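Local coordinates for putative branched-chain amino acid transport system substrate-binding protein (Rhodopseudomonas palustris, PDB 3TX6) that probably serves as the periplasmic component of an ABC transporter, binding lignin-derived aromatic acids for uptake, and holds 3-(4-hydroxyphenyl)pyruvic acid in this structure, at residues Leu102-Glu107 / Ser112-Gln117; Pro80-Val85 / His96-Pro101. One frame throughout, in Å; residues are numbered along the deposited sequence. Where two conformers were deposited one is given.

Both contacts lie in the same lobe and are buried. They follow one another along the chain and meet on neighbouring parallel strands, 96-98 and 112-114. Contact 2 packs helix 79-92 on the first of these strands and includes an imidazole ring with polar partners. Contact 1 is smaller and almost wholly apolar; it sets the loop before helix 106-109 against the second strand, one of the two edge strands of its sheet. The two are joined where Ser112 OG comes within 2.8 Å of His96 ND1, probably as a hydrogen bond. Past the strand ends both segments run to the bound ligand, Leu99 to Pro101 in contact 2 and Pro116 in contact 1.

Contact 1 of 2, residues Leu102-Glu107 / Ser112-Gln117; sequences LPITPE and SVAMPQ. With ENO (3-(4-hydroxy-phenyl)pyruvic acid), chain D.
The backbones of Leu102-Ile104 and Ser112-Ala114 run in opposite senses, with Leu102 facing Ala114 and Ile104 facing Ser112, the CA atoms of the latter pair 7.6 Å apart. No hydrogen bond links the two segments; they meet mainly through side chains. Ile104 does most of the touching. Ile104 CD1 reaches Ala114 CB at 3.9 Å and also lies over the peptide link, 4.2 Å from Val113 C. The CG1 branch lies beside the backbone N (chi1 -61°) and is fully extended beyond it, which carries CD1 along the strand to Ala114. The other branch, Ile104 CG2, stays near Ser112 O at 4.3 Å. Leu102 adds a looser touch from CD2 to Ala114 CB at 4.3 Å. The Ala114 methyl thus meets both branched side chains. The hydroxyl of Ser112 is turned to other partners, His96 and Ser86, while Ser112 O bonds to Arg340. Past the strand, Pro116 CB stands 3.4 Å from ligand atom O3. The contact belongs to the beta-alpha-beta unit of strand 96-98, helix 106-109 and strand 112-114. Such units build the lobes of periplasmic binding proteins, whose ligand sits between the lobes.

Contact 2 of 2, residues Pro80-Val85 / His96-Pro101; sequences PPTVAV and HIALAP. With ENO (3-(4-hydroxy-phenyl)pyruvic acid), chain D.
The His96 ring is covered on one face by Val85 and on the other by the backbone N of Ala98, both offset toward the rim. Val85 CG1 makes a CH-pi contact, 3.6 Å from the ring centroid and 26° off the normal. Val85 CG1 lies closest to His96 NE2, at 3.3 Å. Thr82 O approaches His96 CE1 obliquely at 3.8 Å. The ring nitrogens bond outside the segments, ND1 to Ser112 and NE2 to Gly75 O. A leucine in place of His96 would probably leave Ser112 and the Gly75 carbonyl without this partner and Val85 without a flat surface. With OG1 beside the backbone N (chi1 -61°), CG2 of Thr82 stands anti to that N and touches Ala98 CB at 3.6 Å. Thr82 OG1 lies 3.3 Å from Ala100 CB and is bonded to Val78 O and Ser76 N. Ala100 CB lies 3.5 Å from ligand atom O4, and Pro101 CD is nearer to O4, at 3.2 Å. Helix 80-85 runs nearly antiparallel to strand 96-98, at 168°, as in beta-alpha-beta units. Helix 54-67 packs on it at Pro81, Ala84 and Val85. Strand 96-98 lies between strands 72-75 and 112-114, and helix 282-304 touches it at Ile97.

Contact 1 of 2, residues Leu102-Glu107 / Ser112-Gln117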
loop_
_atom_site.group_PDB
_atom_site.type_symbol
_atom_site.label_atom_id
_atom_site.label_comp_id
_atom_site.label_asym_id
_atom_site.label_seq_id
_atom_site.Cartn_x
_atom_site.Cartn_y
_atom_site.Cartn_z
ATOM N N LEU A 102 -3.624 1.807 -6.907
ATOM C CA LEU A 102 -4.527 2.557 -7.722
ATOM C C LEU A 102 -4.757 1.739 -8.990
ATOM O O LEU A 102 -3.924 0.867 -9.340
ATOM C CB LEU A 102 -3.914 3.932 -8.080
ATOM C CG LEU A 102 -2.836 3.984 -9.132
ATOM C CD1 LEU A 102 -2.714 5.398 -9.699
ATOM C CD2 LEU A 102 -1.536 3.478 -8.516
ATOM N N PRO A 103 -5.868 2.022 -9.669
ATOM C CA PRO A 103 -6.072 1.452 -10.984
ATOM C C PRO A 103 -5.074 2.072 -11.973
ATOM O O PRO A 103 -5.162 3.274 -12.291
ATOM C CB PRO A 103 -7.516 1.855 -11.329
ATOM C CG PRO A 103 -8.111 2.379 -10.065
ATOM C CD PRO A 103 -6.988 2.894 -9.255
ATOM N N ILE A 104 -4.111 1.272 -12.418
ATOM C CA ILE A 104 -3.050 1.769 -13.322
ATOM C C ILE A 104 -3.510 1.436 -14.728
ATOM O O ILE A 104 -3.172 0.386 -15.258
ATOM C CB ILE A 104 -1.594 1.239 -13.012
ATOM C CG1 ILE A 104 -1.162 1.655 -11.617
ATOM C CG2 ILE A 104 -0.568 1.900 -13.942
ATOM C CD1 ILE A 104 0.250 1.280 -11.193
ATOM N N THR A 105 -4.335 2.331 -15.275
ATOM C CA THR A 105 -4.886 2.291 -16.603
ATOM C C THR A 105 -3.835 2.614 -17.673
ATOM O O THR A 105 -2.768 3.151 -17.388
ATOM C CB THR A 105 -5.992 3.340 -16.743
ATOM O OG1 THR A 105 -5.441 4.646 -16.480
ATOM C CG2 THR A 105 -7.137 3.050 -15.796
ATOM N N PRO A 106 -4.134 2.293 -18.924
ATOM C CA PRO A 106 -3.174 2.626 -19.965
ATOM C C PRO A 106 -2.740 4.113 -19.963
ATOM O O PRO A 106 -1.605 4.419 -20.243
ATOM C CB PRO A 106 -3.924 2.232 -21.241
ATOM C CG PRO A 106 -4.763 1.064 -20.799
ATOM C CD PRO A 106 -5.250 1.483 -19.449
ATOM N N GLU A 107 -3.644 5.006 -19.587
ATOM C CA GLU A 107 -3.359 6.438 -19.472
ATOM C C GLU A 107 -2.349 6.824 -18.362
ATOM O O GLU A 107 -1.665 7.850 -18.432
ATOM C CB GLU A 107 -4.689 7.155 -19.215
ATOM C CG GLU A 107 -4.637 8.646 -19.457
ATOM C CD GLU A 107 -4.273 8.984 -20.900
ATOM O OE1 GLU A 107 -4.421 8.104 -21.791
ATOM O OE2 GLU A 107 -3.830 10.132 -21.139
ATOM N N SER A 112 3.832 5.895 -14.153
ATOM C CA SER A 112 3.550 5.434 -12.790
ATOM C C SER A 112 3.837 3.951 -12.608
ATOM O O SER A 112 3.486 3.137 -13.441
ATOM C CB SER A 112 2.079 5.666 -12.397
ATOM O OG SER A 112 1.752 7.054 -12.368
ATOM N N VAL A 113 4.475 3.659 -11.478
ATOM C CA VAL A 113 4.537 2.327 -10.913
ATOM C C VAL A 113 3.970 2.401 -9.488
ATOM O O VAL A 113 3.821 3.486 -8.936
ATOM C CB VAL A 113 5.969 1.770 -10.876
ATOM C CG1 VAL A 113 6.504 1.576 -12.297
ATOM C CG2 VAL A 113 6.928 2.609 -10.033
ATOM N N ALA A 114 3.716 1.244 -8.890
ATOM C CA ALA A 114 3.149 1.181 -7.530
ATOM C C ALA A 114 3.960 0.294 -6.590
ATOM O O ALA A 114 4.339 -0.796 -6.957
ATOM C CB ALA A 114 1.709 0.742 -7.569
HETATM N N MSE A 115 4.155 0.759 -5.366
HETATM C CA MSE A 115 4.784 -0.056 -4.337
HETATM C C MSE A 115 3.817 -1.025 -3.658
HETATM O O MSE A 115 4.182 -2.167 -3.402
HETATM C CB MSE A 115 5.513 0.838 -3.342
HETATM C CG MSE A 115 6.507 1.758 -4.057
HETATM SE SE MSE A 115 7.777 0.817 -5.276
HETATM C CE MSE A 115 8.713 -0.054 -3.821
ATOM N N PRO A 116 2.595 -0.592 -3.302
ATOM C CA PRO A 116 1.686 -1.554 -2.632
ATOM C C PRO A 116 1.355 -2.761 -3.492
ATOM O O PRO A 116 1.311 -2.673 -4.720
ATOM C CB PRO A 116 0.438 -0.728 -2.332
ATOM C CG PRO A 116 0.951 0.673 -2.269
ATOM C CD PRO A 116 1.968 0.721 -3.402
ATOM N N GLN A 117 1.133 -3.897 -2.832
ATOM C CA GLN A 117 0.711 -5.067 -3.506
ATOM C C GLN A 117 -0.607 -4.817 -4.268
ATOM O O GLN A 117 -1.517 -4.190 -3.747
ATOM C CB GLN A 117 0.500 -6.210 -2.520
ATOM C CG GLN A 117 1.786 -6.671 -1.824
ATOM C CD GLN A 117 2.237 -5.795 -0.666
ATOM O OE1 GLN A 117 1.548 -4.847 -0.296
ATOM N NE2 GLN A 117 3.391 -6.142 -0.056
HETATM O O4 ENO D . -5.170 2.747 -0.991
HETATM C C9 ENO D . -2.662 1.856 1.142
HETATM C C8 ENO D . -1.528 1.075 1.061
HETATM C C7 ENO D . -1.615 -0.324 0.995
HETATM C C6 ENO D . -2.868 -0.900 0.915
HETATM C C5 ENO D . -4.021 -0.128 1.014
HETATM C C4 ENO D . -3.933 1.272 1.115
HETATM O O3 ENO D . -0.440 -1.059 0.890
HETATM C C3 ENO D . -5.165 2.114 1.291
HETATM C C2 ENO D . -5.762 2.762 0.101
HETATM C C1 ENO D . -6.992 3.516 0.301
HETATM O O2 ENO D . -7.473 4.112 -0.686
HETATM O O1 ENO D . -7.555 3.557 1.436
#

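Contact 2 of 2, residues Pro80-Val85 / His96-Pro101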
loop_
_atom_site.group_PDB
_atom_site.type_symbol
_atom_site.label_atom_id
_atom_site.label_comp_id
_atom_site.label_asym_id
_atom_site.label_seq_id
_atom_site.Cartn_x
_atom_site.Cartn_y
_atom_site.Cartn_z
ATOM N N PRO A 80 -7.560 7.863 -3.740
ATOM C CA PRO A 80 -8.020 9.044 -4.498
ATOM C C PRO A 80 -6.909 10.094 -4.776
ATOM O O PRO A 80 -6.748 10.516 -5.918
ATOM C CB PRO A 80 -9.194 9.581 -3.640
ATOM C CG PRO A 80 -9.726 8.320 -3.009
ATOM C CD PRO A 80 -8.464 7.575 -2.630
ATOM N N PRO A 81 -6.129 10.480 -3.771
ATOM C CA PRO A 81 -5.051 11.438 -4.102
ATOM C C PRO A 81 -3.932 10.807 -4.982
ATOM O O PRO A 81 -3.192 11.521 -5.670
ATOM C CB PRO A 81 -4.529 11.848 -2.733
ATOM C CG PRO A 81 -4.903 10.741 -1.820
ATOM C CD PRO A 81 -6.229 10.239 -2.340
ATOM N N THR A 82 -3.749 9.480 -4.906
ATOM C CA THR A 82 -2.713 8.783 -5.675
ATOM C C THR A 82 -3.069 8.812 -7.165
ATOM O O THR A 82 -2.183 9.022 -8.036
ATOM C CB THR A 82 -2.527 7.342 -5.177
ATOM O OG1 THR A 82 -2.113 7.384 -3.821
ATOM C CG2 THR A 82 -1.457 6.561 -5.968
ATOM N N VAL A 83 -4.358 8.653 -7.477
ATOM C CA VAL A 83 -4.826 8.842 -8.846
ATOM C C VAL A 83 -4.474 10.249 -9.352
ATOM O O VAL A 83 -3.948 10.409 -10.467
ATOM C CB VAL A 83 -6.319 8.515 -8.986
ATOM C CG1 VAL A 83 -6.863 8.988 -10.340
ATOM C CG2 VAL A 83 -6.565 6.991 -8.788
ATOM N N ALA A 84 -4.700 11.243 -8.512
ATOM C CA ALA A 84 -4.365 12.620 -8.832
ATOM C C ALA A 84 -2.877 12.822 -9.121
ATOM O O ALA A 84 -2.517 13.523 -10.091
ATOM C CB ALA A 84 -4.832 13.573 -7.732
ATOM N N VAL A 85 -2.013 12.253 -8.288
ATOM C CA VAL A 85 -0.594 12.362 -8.507
ATOM C C VAL A 85 -0.215 11.736 -9.837
ATOM O O VAL A 85 0.575 12.289 -10.581
ATOM C CB VAL A 85 0.199 11.741 -7.345
ATOM C CG1 VAL A 85 1.702 11.758 -7.646
ATOM C CG2 VAL A 85 -0.086 12.480 -6.014
ATOM N N HIS A 96 6.696 8.451 -11.370
ATOM C CA HIS A 96 5.858 8.466 -10.185
ATOM C C HIS A 96 5.864 7.121 -9.537
ATOM O O HIS A 96 5.516 6.112 -10.168
ATOM C CB HIS A 96 4.427 8.847 -10.621
ATOM C CG HIS A 96 3.403 8.636 -9.548
ATOM N ND1 HIS A 96 2.148 8.158 -9.811
ATOM C CD2 HIS A 96 3.467 8.861 -8.164
ATOM C CE1 HIS A 96 1.471 8.067 -8.650
ATOM N NE2 HIS A 96 2.276 8.487 -7.643
ATOM N N ILE A 97 6.255 7.077 -8.258
ATOM C CA ILE A 97 6.141 5.854 -7.478
ATOM C C ILE A 97 4.970 6.017 -6.490
ATOM O O ILE A 97 5.020 6.844 -5.551
ATOM C CB ILE A 97 7.443 5.524 -6.715
ATOM C CG1 ILE A 97 8.590 5.302 -7.683
ATOM C CG2 ILE A 97 7.232 4.289 -5.891
ATOM C CD1 ILE A 97 9.978 5.137 -7.047
ATOM N N ALA A 98 3.884 5.298 -6.773
ATOM C CA ALA A 98 2.666 5.334 -5.983
ATOM C C ALA A 98 2.874 4.626 -4.652
ATOM O O ALA A 98 3.441 3.532 -4.624
ATOM C CB ALA A 98 1.490 4.738 -6.771
ATOM N N LEU A 99 2.287 5.203 -3.593
ATOM C CA LEU A 99 2.348 4.621 -2.246
ATOM C C LEU A 99 0.975 4.068 -1.771
ATOM O O LEU A 99 0.857 3.633 -0.629
ATOM C CB LEU A 99 2.953 5.619 -1.258
ATOM C CG LEU A 99 4.346 6.159 -1.579
ATOM C CD1 LEU A 99 4.833 7.148 -0.486
ATOM C CD2 LEU A 99 5.399 5.064 -1.833
ATOM N N ALA A 100 -0.009 4.046 -2.674
ATOM C CA ALA A 100 -1.318 3.422 -2.484
ATOM C C ALA A 100 -1.655 2.692 -3.753
ATOM O O ALA A 100 -1.171 3.061 -4.796
ATOM C CB ALA A 100 -2.394 4.459 -2.219
ATOM N N PRO A 101 -2.366 1.562 -3.627
ATOM C CA PRO A 101 -2.762 0.883 -4.846
ATOM C C PRO A 101 -3.692 1.866 -5.620
ATOM O O PRO A 101 -4.322 2.785 -5.059
ATOM C CB PRO A 101 -3.368 -0.420 -4.361
ATOM C CG PRO A 101 -3.695 -0.239 -2.958
ATOM C CD PRO A 101 -2.951 0.953 -2.430
HETATM O O4 ENO D . -5.170 2.747 -0.991
HETATM C C9 ENO D . -2.662 1.856 1.142
HETATM C C8 ENO D . -1.528 1.075 1.061
HETATM C C7 ENO D . -1.615 -0.324 0.995
HETATM C C6 ENO D . -2.868 -0.900 0.915
HETATM C C5 ENO D . -4.021 -0.128 1.014
HETATM C C4 ENO D . -3.933 1.272 1.115
HETATM O O3 ENO D . -0.440 -1.059 0.890
HETATM C C3 ENO D . -5.165 2.114 1.291
HETATM C C2 ENO D . -5.762 2.762 0.101
HETATM C C1 ENO D . -6.992 3.516 0.301
HETATM O O2 ENO D . -7.473 4.112 -0.686
HETATM O O1 ENO D . -7.555 3.557 1.436
#